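Type III effector HopA1 (Pseudomonas syringae pv. tomato str. DC3000, PDB 4RSX) is a bacterial effector, probably delivered into plant cells by type III secretion; this chain is its alpha/beta C-terminal part. Local coordinates at residues A[34-39]-A[188-193]; A[28-33]-A[215-220]; A[120-125]-A[181-186]. All coordinates share one frame; numbering follows the deposited sequence.

All three contacts tie chain segments far apart in sequence, and they are nested: interaction 3 lies inside the loop closed by interaction 1, which lies inside that of interaction 2. Interactions 1 and 2 share helix 26-35; they touch where Leu193 O meets His215 NE2 in a probable hydrogen bond. Interaction 2, helix on helix and partly buried, relies on aromatic and apolar packing. Interaction 1, at the surface, is the polar one, with a histidine bond and bridging waters. Interaction 3 is also partly buried but sits across the chain's centre from interaction 2, about 28 Å away between centres, and packs a tyrosine on a loop without direct hydrogen bonds.

Interaction 1: A[34-39]-A[188-193]; sequences KQDAPH and VEHTPL
His190 reaches across to the turn following helix 26-35 and donates its NE2 N-H to the backbone oxygen of Asp36, NE2 to O being 2.8 Å. The bond is bent, 146° at the hydrogen, and the oxygen sits somewhat out of the imidazole plane. The same nitrogen has a second, weak bond to the carboxylate, 3.4 Å from Asp36 OD2, so one N-H is shared between two oxygens of a single residue. The weak bond depends on Asp36 holding CG anti to its own N (chi1 -175°), which swings OD2 toward the 188-193 loop with the carboxylate turned 30° from the ring.

One face of the imidazole is taken by Pro38, whose CD stands 3.6 Å from the ring centroid in a CH-pi contact, displaced toward the CE1 rim. The turn thus grips His190 both near its plane and from above. In the fold, this fastens the C-terminal end of helix 26-35 to the loop that leads from helix 166-180 into edge strand 196-199 of the antiparallel sheet.

Two waters extend the reach of Asp36 OD2: one donates to it and to Thr191 O, while the other accepts from Leu193 N and donates only weakly to the carboxylate. Beside them, Leu193 CD2 lies 3.7 Å from Asp36 OD2, bringing a methyl alongside the charged group.

Interaction 2: A[28-33]-A[215-220]; sequences DIYKIY and HGMSRA
Tyr33 lays one ring face flat over the backbone of Gly216. The glycine CA stands 3.6 Å from the ring centroid and just 5° off the normal, a CH-pi contact centred on the ring. Tyr30, one turn earlier on the same helix, meets that glycine differently: the edge of its ring, at CD1, comes 3.7 Å from Gly216 C. Having no side chain, Gly216 lets both rings come down on its backbone.

Tyr30 offers a face to Met217 instead. The methionine chain bends at chi2 and again at chi3, which curls its methyl back over the tyrosine, CE lying 3.5 Å from Tyr30 CD2 and off-centre toward the rim. SD follows at an oblique angle, making this a Met-aromatic contact with the methyl leading. At the start of helix 215-228, His215 approaches Tyr33 crosswise, its CD2 3.5 Å from Tyr33 OH, the two ring planes inclined at 53°. Further along, Ala220 CB packs 3.8 Å from Ile29 CG2 and also abuts Tyr30 CB.

The two helical segments run roughly antiparallel, at 134°, and their axes come within 8.8 Å, with the glycine and alanine at the close points. Helix 2-19 covers another side of this packing, where Trp14 meets the Tyr33 ring and Ala18 touches Ile29. His215 NE2 is also hydrogen-bonded to Leu193 O, which helps fix the rotation of the imidazole beside Tyr33. No hydrogen bond spans the two segments, so their direct cohesion comes from shape, aromatic faces and methyl groups, while the polar bonds stay within segment 215-220 or go to other parts of the chain.

Interaction 3: A[120-125]-A[181-186]; sequences PQYATQ and GIPLDA
Tyr122 projects from the N-cap position of helix 123-136 and packs its ring against the loop of residues 182-186, joining the start of that helix to the loop after helix 166-180 at one side of the alpha/beta fold. Gly181, just after helix 166-180, has a positive phi.

The tight part gathers round the tyrosine ring. Ala186 CB presses on its CD2 and CE2 side, 3.6 Å from CD2, while Pro183, on the same side of the ring plane, brings CD to 3.5 Å from Tyr122 CE1. Ile182 contributes its CG2 branch, 4.0 Å from Tyr122 CG, as the two side chains slide past each other in opposite directions. All three approach the ring obliquely, with neither a flat stack nor an edge-on meeting. With CG anti to its own carbonyl carbon (chi1 -75°), Tyr122 is directed across to the loop, and the phenol end lies along the proline ring. Ala186 is held in place by a short 3-10 turn, its N bonded to Pro183 O, and by backbone pairing with Gln119, so Pro183 and Ala186, two of the three, belong to one compact turn.

The looser side lies toward the exposed Gly181. Here Gln125 extends beyond CG past Ile182, its CB 3.9 Å from Ile182 CG1, but its amide makes no hydrogen bond to the loop segment itself. Its NE2 has a weak bond to Ser180 O, of the residue before Gly181, and stays 3.7 Å from Gly181 O. Back at the proline, Tyr122 OH comes to 3.4 Å from Pro183 CG.

Interaction 1: A[34-39]-A[188-193]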
loop_
_atom_site.group_PDB
_atom_site.type_symbol
_atom_site.label_atom_id
_atom_site.label_comp_id
_atom_site.label_asym_id
_atom_site.label_seq_id
_atom_site.Cartn_x
_atom_site.Cartn_y
_atom_site.Cartn_z
ATOM N N LYS A 34 10.165 1.215 -7.252
ATOM C CA LYS A 34 10.543 0.103 -6.371
ATOM C C LYS A 34 11.846 0.396 -5.636
ATOM O O LYS A 34 11.963 0.124 -4.442
ATOM C CB LYS A 34 10.689 -1.197 -7.168
ATOM C CG LYS A 34 9.388 -1.958 -7.395
ATOM C CD LYS A 34 9.276 -3.175 -6.462
ATOM C CE LYS A 34 10.118 -4.364 -6.941
ATOM N NZ LYS A 34 9.976 -5.571 -6.055
ATOM N N GLN A 35 12.814 0.960 -6.362
ATOM C CA GLN A 35 14.123 1.327 -5.818
ATOM C C GLN A 35 14.034 2.362 -4.700
ATOM O O GLN A 35 14.971 2.500 -3.920
ATOM C CB GLN A 35 15.051 1.838 -6.939
ATOM C CG GLN A 35 15.661 0.732 -7.833
ATOM C CD GLN A 35 16.308 1.272 -9.118
ATOM O OE1 GLN A 35 16.513 2.482 -9.273
ATOM N NE2 GLN A 35 16.613 0.370 -10.048
ATOM N N ASP A 36 12.915 3.082 -4.620
ATOM C CA ASP A 36 12.756 4.144 -3.624
ATOM C C ASP A 36 12.122 3.639 -2.314
ATOM O O ASP A 36 11.813 4.421 -1.423
ATOM C CB ASP A 36 11.972 5.332 -4.218
ATOM C CG ASP A 36 11.865 6.530 -3.259
ATOM O OD1 ASP A 36 12.833 7.309 -3.123
ATOM O OD2 ASP A 36 10.789 6.706 -2.649
ATOM N N ALA A 37 11.951 2.328 -2.181
ATOM C CA ALA A 37 11.422 1.775 -0.931
ATOM C C ALA A 37 12.326 2.145 0.244
ATOM O O ALA A 37 13.534 2.315 0.069
ATOM C CB ALA A 37 11.289 0.262 -1.033
ATOM N N PRO A 38 11.742 2.275 1.446
ATOM C CA PRO A 38 12.569 2.384 2.658
ATOM C C PRO A 38 13.382 1.098 2.828
ATOM O O PRO A 38 13.014 0.061 2.255
ATOM C CB PRO A 38 11.527 2.488 3.778
ATOM C CG PRO A 38 10.318 1.750 3.228
ATOM C CD PRO A 38 10.307 2.142 1.763
ATOM N N HIS A 39 14.471 1.138 3.584
ATOM C CA HIS A 39 15.312 -0.058 3.658
ATOM C C HIS A 39 15.745 -0.467 5.064
ATOM O O HIS A 39 16.923 -0.738 5.295
ATOM C CB HIS A 39 16.516 0.068 2.716
ATOM C CG HIS A 39 16.141 0.077 1.263
ATOM N ND1 HIS A 39 15.464 -0.965 0.658
ATOM C CD2 HIS A 39 16.342 1.007 0.294
ATOM C CE1 HIS A 39 15.266 -0.679 -0.618
ATOM N NE2 HIS A 39 15.787 0.511 -0.865
ATOM N N VAL A 188 7.569 5.579 10.397
ATOM C CA VAL A 188 8.708 5.816 9.517
ATOM C C VAL A 188 8.433 6.977 8.562
ATOM O O VAL A 188 7.441 6.954 7.831
ATOM C CB VAL A 188 9.010 4.547 8.694
ATOM C CG1 VAL A 188 10.064 4.823 7.618
ATOM C CG2 VAL A 188 9.461 3.413 9.616
ATOM N N GLU A 189 9.294 7.993 8.564
ATOM C CA GLU A 189 9.134 9.096 7.617
ATOM C C GLU A 189 9.488 8.647 6.207
ATOM O O GLU A 189 10.666 8.634 5.825
ATOM C CB GLU A 189 10.017 10.285 7.986
ATOM C CG GLU A 189 9.743 11.508 7.106
ATOM C CD GLU A 189 8.298 11.972 7.211
ATOM O OE1 GLU A 189 7.534 11.849 6.223
ATOM O OE2 GLU A 189 7.915 12.466 8.293
ATOM N N HIS A 190 8.481 8.267 5.427
ATOM C CA HIS A 190 8.716 7.927 4.024
ATOM C C HIS A 190 7.410 7.968 3.270
ATOM O O HIS A 190 6.405 7.427 3.737
ATOM C CB HIS A 190 9.358 6.544 3.895
ATOM C CG HIS A 190 9.464 6.057 2.487
ATOM N ND1 HIS A 190 8.449 5.360 1.859
ATOM C CD2 HIS A 190 10.462 6.167 1.572
ATOM C CE1 HIS A 190 8.817 5.066 0.626
ATOM N NE2 HIS A 190 10.031 5.539 0.426
ATOM N N THR A 191 7.412 8.621 2.115
ATOM C CA THR A 191 6.220 8.691 1.287
ATOM C C THR A 191 6.566 8.128 -0.070
ATOM O O THR A 191 7.444 8.653 -0.746
ATOM C CB THR A 191 5.726 10.136 1.111
ATOM O OG1 THR A 191 5.576 10.749 2.399
ATOM C CG2 THR A 191 4.372 10.163 0.367
ATOM N N PRO A 192 5.888 7.036 -0.466
ATOM C CA PRO A 192 6.130 6.455 -1.786
ATOM C C PRO A 192 5.818 7.484 -2.855
ATOM O O PRO A 192 4.928 8.331 -2.653
ATOM C CB PRO A 192 5.114 5.304 -1.853
ATOM C CG PRO A 192 4.906 4.914 -0.393
ATOM C CD PRO A 192 4.929 6.237 0.328
ATOM N N LEU A 193 6.538 7.401 -3.972
ATOM C CA LEU A 193 6.396 8.350 -5.066
ATOM C C LEU A 193 4.947 8.437 -5.522
ATOM O O LEU A 193 4.249 7.416 -5.625
ATOM C CB LEU A 193 7.303 7.968 -6.233
ATOM C CG LEU A 193 8.772 7.769 -5.871
ATOM C CD1 LEU A 193 9.598 7.467 -7.109
ATOM C CD2 LEU A 193 9.280 8.995 -5.192
HETATM O O HOH W 1 8.251 4.858 -3.796
HETATM O O HOH W 2 9.916 8.772 -1.538
#

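Interaction 2: A[28-33]-A[215-220]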
loop_
_atom_site.group_PDB
_atom_site.type_symbol
_atom_site.label_atom_id
_atom_site.label_comp_id
_atom_site.label_asym_id
_atom_site.label_seq_id
_atom_site.Cartn_x
_atom_site.Cartn_y
_atom_site.Cartn_z
ATOM N N ASP A 28 11.085 -0.375 -16.551
ATOM C CA ASP A 28 12.175 0.518 -16.164
ATOM C C ASP A 28 11.627 1.627 -15.276
ATOM O O ASP A 28 12.130 1.870 -14.171
ATOM C CB ASP A 28 12.824 1.154 -17.396
ATOM C CG ASP A 28 13.655 0.178 -18.188
ATOM O OD1 ASP A 28 14.209 -0.760 -17.573
ATOM O OD2 ASP A 28 13.748 0.356 -19.425
ATOM N N ILE A 29 10.580 2.286 -15.771
ATOM C CA ILE A 29 9.951 3.375 -15.050
ATOM C C ILE A 29 9.504 2.889 -13.681
ATOM O O ILE A 29 9.722 3.561 -12.675
ATOM C CB ILE A 29 8.775 3.954 -15.852
ATOM C CG1 ILE A 29 9.305 4.528 -17.171
ATOM C CG2 ILE A 29 8.019 4.999 -15.034
ATOM C CD1 ILE A 29 8.236 4.877 -18.172
ATOM N N TYR A 30 8.930 1.690 -13.648
ATOM C CA TYR A 30 8.448 1.082 -12.412
ATOM C C TYR A 30 9.567 0.773 -11.393
ATOM O O TYR A 30 9.368 0.916 -10.171
ATOM C CB TYR A 30 7.663 -0.187 -12.762
ATOM C CG TYR A 30 7.176 -0.964 -11.572
ATOM C CD1 TYR A 30 6.303 -0.387 -10.654
ATOM C CD2 TYR A 30 7.573 -2.283 -11.368
ATOM C CE1 TYR A 30 5.844 -1.099 -9.557
ATOM C CE2 TYR A 30 7.117 -3.011 -10.275
ATOM C CZ TYR A 30 6.248 -2.415 -9.374
ATOM O OH TYR A 30 5.802 -3.129 -8.282
ATOM N N LYS A 31 10.731 0.343 -11.883
ATOM C CA LYS A 31 11.833 -0.003 -10.982
ATOM C C LYS A 31 12.339 1.199 -10.189
ATOM O O LYS A 31 12.808 1.037 -9.066
ATOM C CB LYS A 31 12.979 -0.680 -11.735
ATOM C CG LYS A 31 12.687 -2.141 -12.121
ATOM C CD LYS A 31 13.861 -2.760 -12.900
ATOM C CE LYS A 31 13.537 -4.183 -13.355
ATOM N NZ LYS A 31 14.433 -4.643 -14.460
ATOM N N ILE A 32 12.230 2.398 -10.764
ATOM C CA ILE A 32 12.568 3.621 -10.032
ATOM C C ILE A 32 11.695 3.784 -8.779
ATOM O O ILE A 32 12.193 4.157 -7.716
ATOM C CB ILE A 32 12.448 4.882 -10.907
ATOM C CG1 ILE A 32 13.329 4.755 -12.156
ATOM C CG2 ILE A 32 12.841 6.114 -10.108
ATOM C CD1 ILE A 32 12.993 5.766 -13.233
ATOM N N TYR A 33 10.401 3.503 -8.915
ATOM C CA TYR A 33 9.468 3.493 -7.781
ATOM C C TYR A 33 9.827 2.410 -6.763
ATOM O O TYR A 33 9.748 2.645 -5.555
ATOM C CB TYR A 33 8.039 3.248 -8.283
ATOM C CG TYR A 33 6.999 3.118 -7.195
ATOM C CD1 TYR A 33 6.271 4.217 -6.788
ATOM C CD2 TYR A 33 6.739 1.897 -6.582
ATOM C CE1 TYR A 33 5.318 4.113 -5.813
ATOM C CE2 TYR A 33 5.793 1.790 -5.587
ATOM C CZ TYR A 33 5.080 2.904 -5.215
ATOM O OH TYR A 33 4.128 2.826 -4.236
ATOM N N HIS A 215 -0.346 0.628 -7.109
ATOM C CA HIS A 215 -0.136 2.066 -7.239
ATOM C C HIS A 215 1.107 2.436 -8.064
ATOM O O HIS A 215 1.042 3.323 -8.935
ATOM C CB HIS A 215 -0.061 2.714 -5.858
ATOM C CG HIS A 215 0.361 4.140 -5.894
ATOM N ND1 HIS A 215 -0.524 5.176 -6.120
ATOM C CD2 HIS A 215 1.583 4.711 -5.767
ATOM C CE1 HIS A 215 0.134 6.320 -6.114
ATOM N NE2 HIS A 215 1.412 6.068 -5.904
ATOM N N GLY A 216 2.227 1.763 -7.794
ATOM C CA GLY A 216 3.465 1.979 -8.536
ATOM C C GLY A 216 3.364 1.737 -10.038
ATOM O O GLY A 216 3.827 2.564 -10.842
ATOM N N MET A 217 2.769 0.617 -10.435
ATOM C CA MET A 217 2.711 0.288 -11.855
ATOM C C MET A 217 1.717 1.186 -12.580
ATOM O O MET A 217 1.949 1.567 -13.738
ATOM C CB MET A 217 2.394 -1.204 -12.084
ATOM C CG MET A 217 2.485 -1.655 -13.562
ATOM S SD MET A 217 4.088 -1.319 -14.390
ATOM C CE MET A 217 5.080 -2.670 -13.764
ATOM N N SER A 218 0.622 1.541 -11.907
ATOM C CA SER A 218 -0.373 2.398 -12.546
ATOM C C SER A 218 0.190 3.790 -12.827
ATOM O O SER A 218 -0.014 4.341 -13.917
ATOM C CB SER A 218 -1.671 2.488 -11.735
ATOM O OG SER A 218 -1.519 3.290 -10.583
ATOM N N ARG A 219 0.907 4.360 -11.861
ATOM C CA ARG A 219 1.458 5.693 -12.070
ATOM C C ARG A 219 2.661 5.613 -13.008
ATOM O O ARG A 219 2.933 6.565 -13.736
ATOM C CB ARG A 219 1.848 6.367 -10.745
ATOM C CG ARG A 219 0.738 6.425 -9.689
ATOM C CD ARG A 219 -0.595 6.784 -10.295
ATOM N NE ARG A 219 -1.501 7.383 -9.324
ATOM C CZ ARG A 219 -2.515 6.755 -8.732
ATOM N NH1 ARG A 219 -3.273 7.413 -7.867
ATOM N NH2 ARG A 219 -2.772 5.481 -8.995
ATOM N N ALA A 220 3.376 4.482 -12.991
ATOM C CA ALA A 220 4.494 4.290 -13.920
ATOM C C ALA A 220 3.970 4.420 -15.344
ATOM O O ALA A 220 4.623 5.010 -16.224
ATOM C CB ALA A 220 5.149 2.911 -13.719
#

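Interaction 3: A[120-125]-A[181-186]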
loop_
_atom_site.group_PDB
_atom_site.type_symbol
_atom_site.label_atom_id
_atom_site.label_comp_id
_atom_site.label_asym_id
_atom_site.label_seq_id
_atom_site.Cartn_x
_atom_site.Cartn_y
_atom_site.Cartn_z
ATOM N N PRO A 120 9.946 -2.120 11.909
ATOM C CA PRO A 120 9.596 -3.547 11.818
ATOM C C PRO A 120 9.386 -4.169 13.187
ATOM O O PRO A 120 8.625 -5.131 13.321
ATOM C CB PRO A 120 10.837 -4.170 11.163
ATOM C CG PRO A 120 11.475 -3.058 10.408
ATOM C CD PRO A 120 11.230 -1.823 11.241
ATOM N N GLN A 121 10.049 -3.613 14.196
ATOM C CA GLN A 121 9.863 -4.045 15.580
ATOM C C GLN A 121 8.435 -3.786 16.057
ATOM O O GLN A 121 7.997 -4.349 17.064
ATOM C CB GLN A 121 10.874 -3.343 16.504
ATOM C CG GLN A 121 12.354 -3.662 16.225
ATOM C CD GLN A 121 12.901 -3.007 14.951
ATOM O OE1 GLN A 121 12.338 -2.033 14.439
ATOM N NE2 GLN A 121 13.997 -3.556 14.427
ATOM N N TYR A 122 7.706 -2.929 15.342
ATOM C CA TYR A 122 6.318 -2.650 15.710
ATOM C C TYR A 122 5.294 -3.257 14.761
ATOM O O TYR A 122 4.105 -2.995 14.898
ATOM C CB TYR A 122 6.096 -1.144 15.853
ATOM C CG TYR A 122 6.699 -0.617 17.122
ATOM C CD1 TYR A 122 6.023 -0.736 18.336
ATOM C CD2 TYR A 122 7.957 -0.047 17.125
ATOM C CE1 TYR A 122 6.581 -0.279 19.515
ATOM C CE2 TYR A 122 8.519 0.424 18.298
ATOM C CZ TYR A 122 7.829 0.303 19.485
ATOM O OH TYR A 122 8.398 0.762 20.651
ATOM N N ALA A 123 5.743 -4.067 13.806
ATOM C CA ALA A 123 4.819 -4.641 12.819
ATOM C C ALA A 123 3.674 -5.423 13.456
ATOM O O ALA A 123 2.510 -5.265 13.067
ATOM C CB ALA A 123 5.563 -5.498 11.816
ATOM N N THR A 124 3.999 -6.246 14.448
ATOM C CA THR A 124 3.002 -7.067 15.120
ATOM C C THR A 124 1.932 -6.199 15.778
ATOM O O THR A 124 0.731 -6.439 15.615
ATOM C CB THR A 124 3.673 -8.002 16.153
ATOM O OG1 THR A 124 4.504 -8.942 15.459
ATOM C CG2 THR A 124 2.646 -8.769 16.939
ATOM N N GLN A 125 2.369 -5.190 16.520
ATOM C CA GLN A 125 1.448 -4.235 17.125
ATOM C C GLN A 125 0.563 -3.571 16.073
ATOM O O GLN A 125 -0.648 -3.435 16.272
ATOM C CB GLN A 125 2.216 -3.156 17.900
ATOM C CG GLN A 125 2.673 -3.567 19.284
ATOM C CD GLN A 125 2.950 -2.368 20.183
ATOM O OE1 GLN A 125 4.028 -2.249 20.767
ATOM N NE2 GLN A 125 1.967 -1.483 20.310
ATOM N N GLY A 181 -1.150 2.077 20.151
ATOM C CA GLY A 181 -0.196 1.995 21.243
ATOM C C GLY A 181 1.242 2.083 20.754
ATOM O O GLY A 181 2.186 1.952 21.542
ATOM N N ILE A 182 1.410 2.302 19.452
ATOM C CA ILE A 182 2.737 2.434 18.871
ATOM C C ILE A 182 3.236 3.861 19.069
ATOM O O ILE A 182 2.525 4.816 18.762
ATOM C CB ILE A 182 2.714 2.088 17.378
ATOM C CG1 ILE A 182 2.300 0.633 17.178
ATOM C CG2 ILE A 182 4.064 2.347 16.726
ATOM C CD1 ILE A 182 2.071 0.295 15.732
ATOM N N PRO A 183 4.470 4.015 19.586
ATOM C CA PRO A 183 4.977 5.374 19.824
ATOM C C PRO A 183 5.113 6.158 18.528
ATOM O O PRO A 183 5.528 5.604 17.511
ATOM C CB PRO A 183 6.360 5.144 20.449
ATOM C CG PRO A 183 6.741 3.709 20.106
ATOM C CD PRO A 183 5.426 2.964 19.992
ATOM N N LEU A 184 4.788 7.441 18.574
ATOM C CA LEU A 184 4.780 8.265 17.373
ATOM C C LEU A 184 6.127 8.324 16.668
ATOM O O LEU A 184 6.186 8.428 15.437
ATOM C CB LEU A 184 4.281 9.672 17.705
ATOM C CG LEU A 184 2.830 9.714 18.188
ATOM C CD1 LEU A 184 2.414 11.128 18.579
ATOM C CD2 LEU A 184 1.882 9.146 17.127
ATOM N N ASP A 185 7.208 8.243 17.438
ATOM C CA ASP A 185 8.548 8.242 16.857
ATOM C C ASP A 185 8.843 6.939 16.098
ATOM O O ASP A 185 9.802 6.870 15.326
ATOM C CB ASP A 185 9.633 8.536 17.924
ATOM C CG ASP A 185 9.844 7.370 18.930
ATOM O OD1 ASP A 185 10.396 6.304 18.539
ATOM O OD2 ASP A 185 9.494 7.535 20.132
ATOM N N ALA A 186 8.019 5.912 16.302
ATOM C CA ALA A 186 8.281 4.624 15.666
ATOM C C ALA A 186 7.663 4.515 14.270
ATOM O O ALA A 186 7.896 3.526 13.556
ATOM C CB ALA A 186 7.828 3.468 16.559
#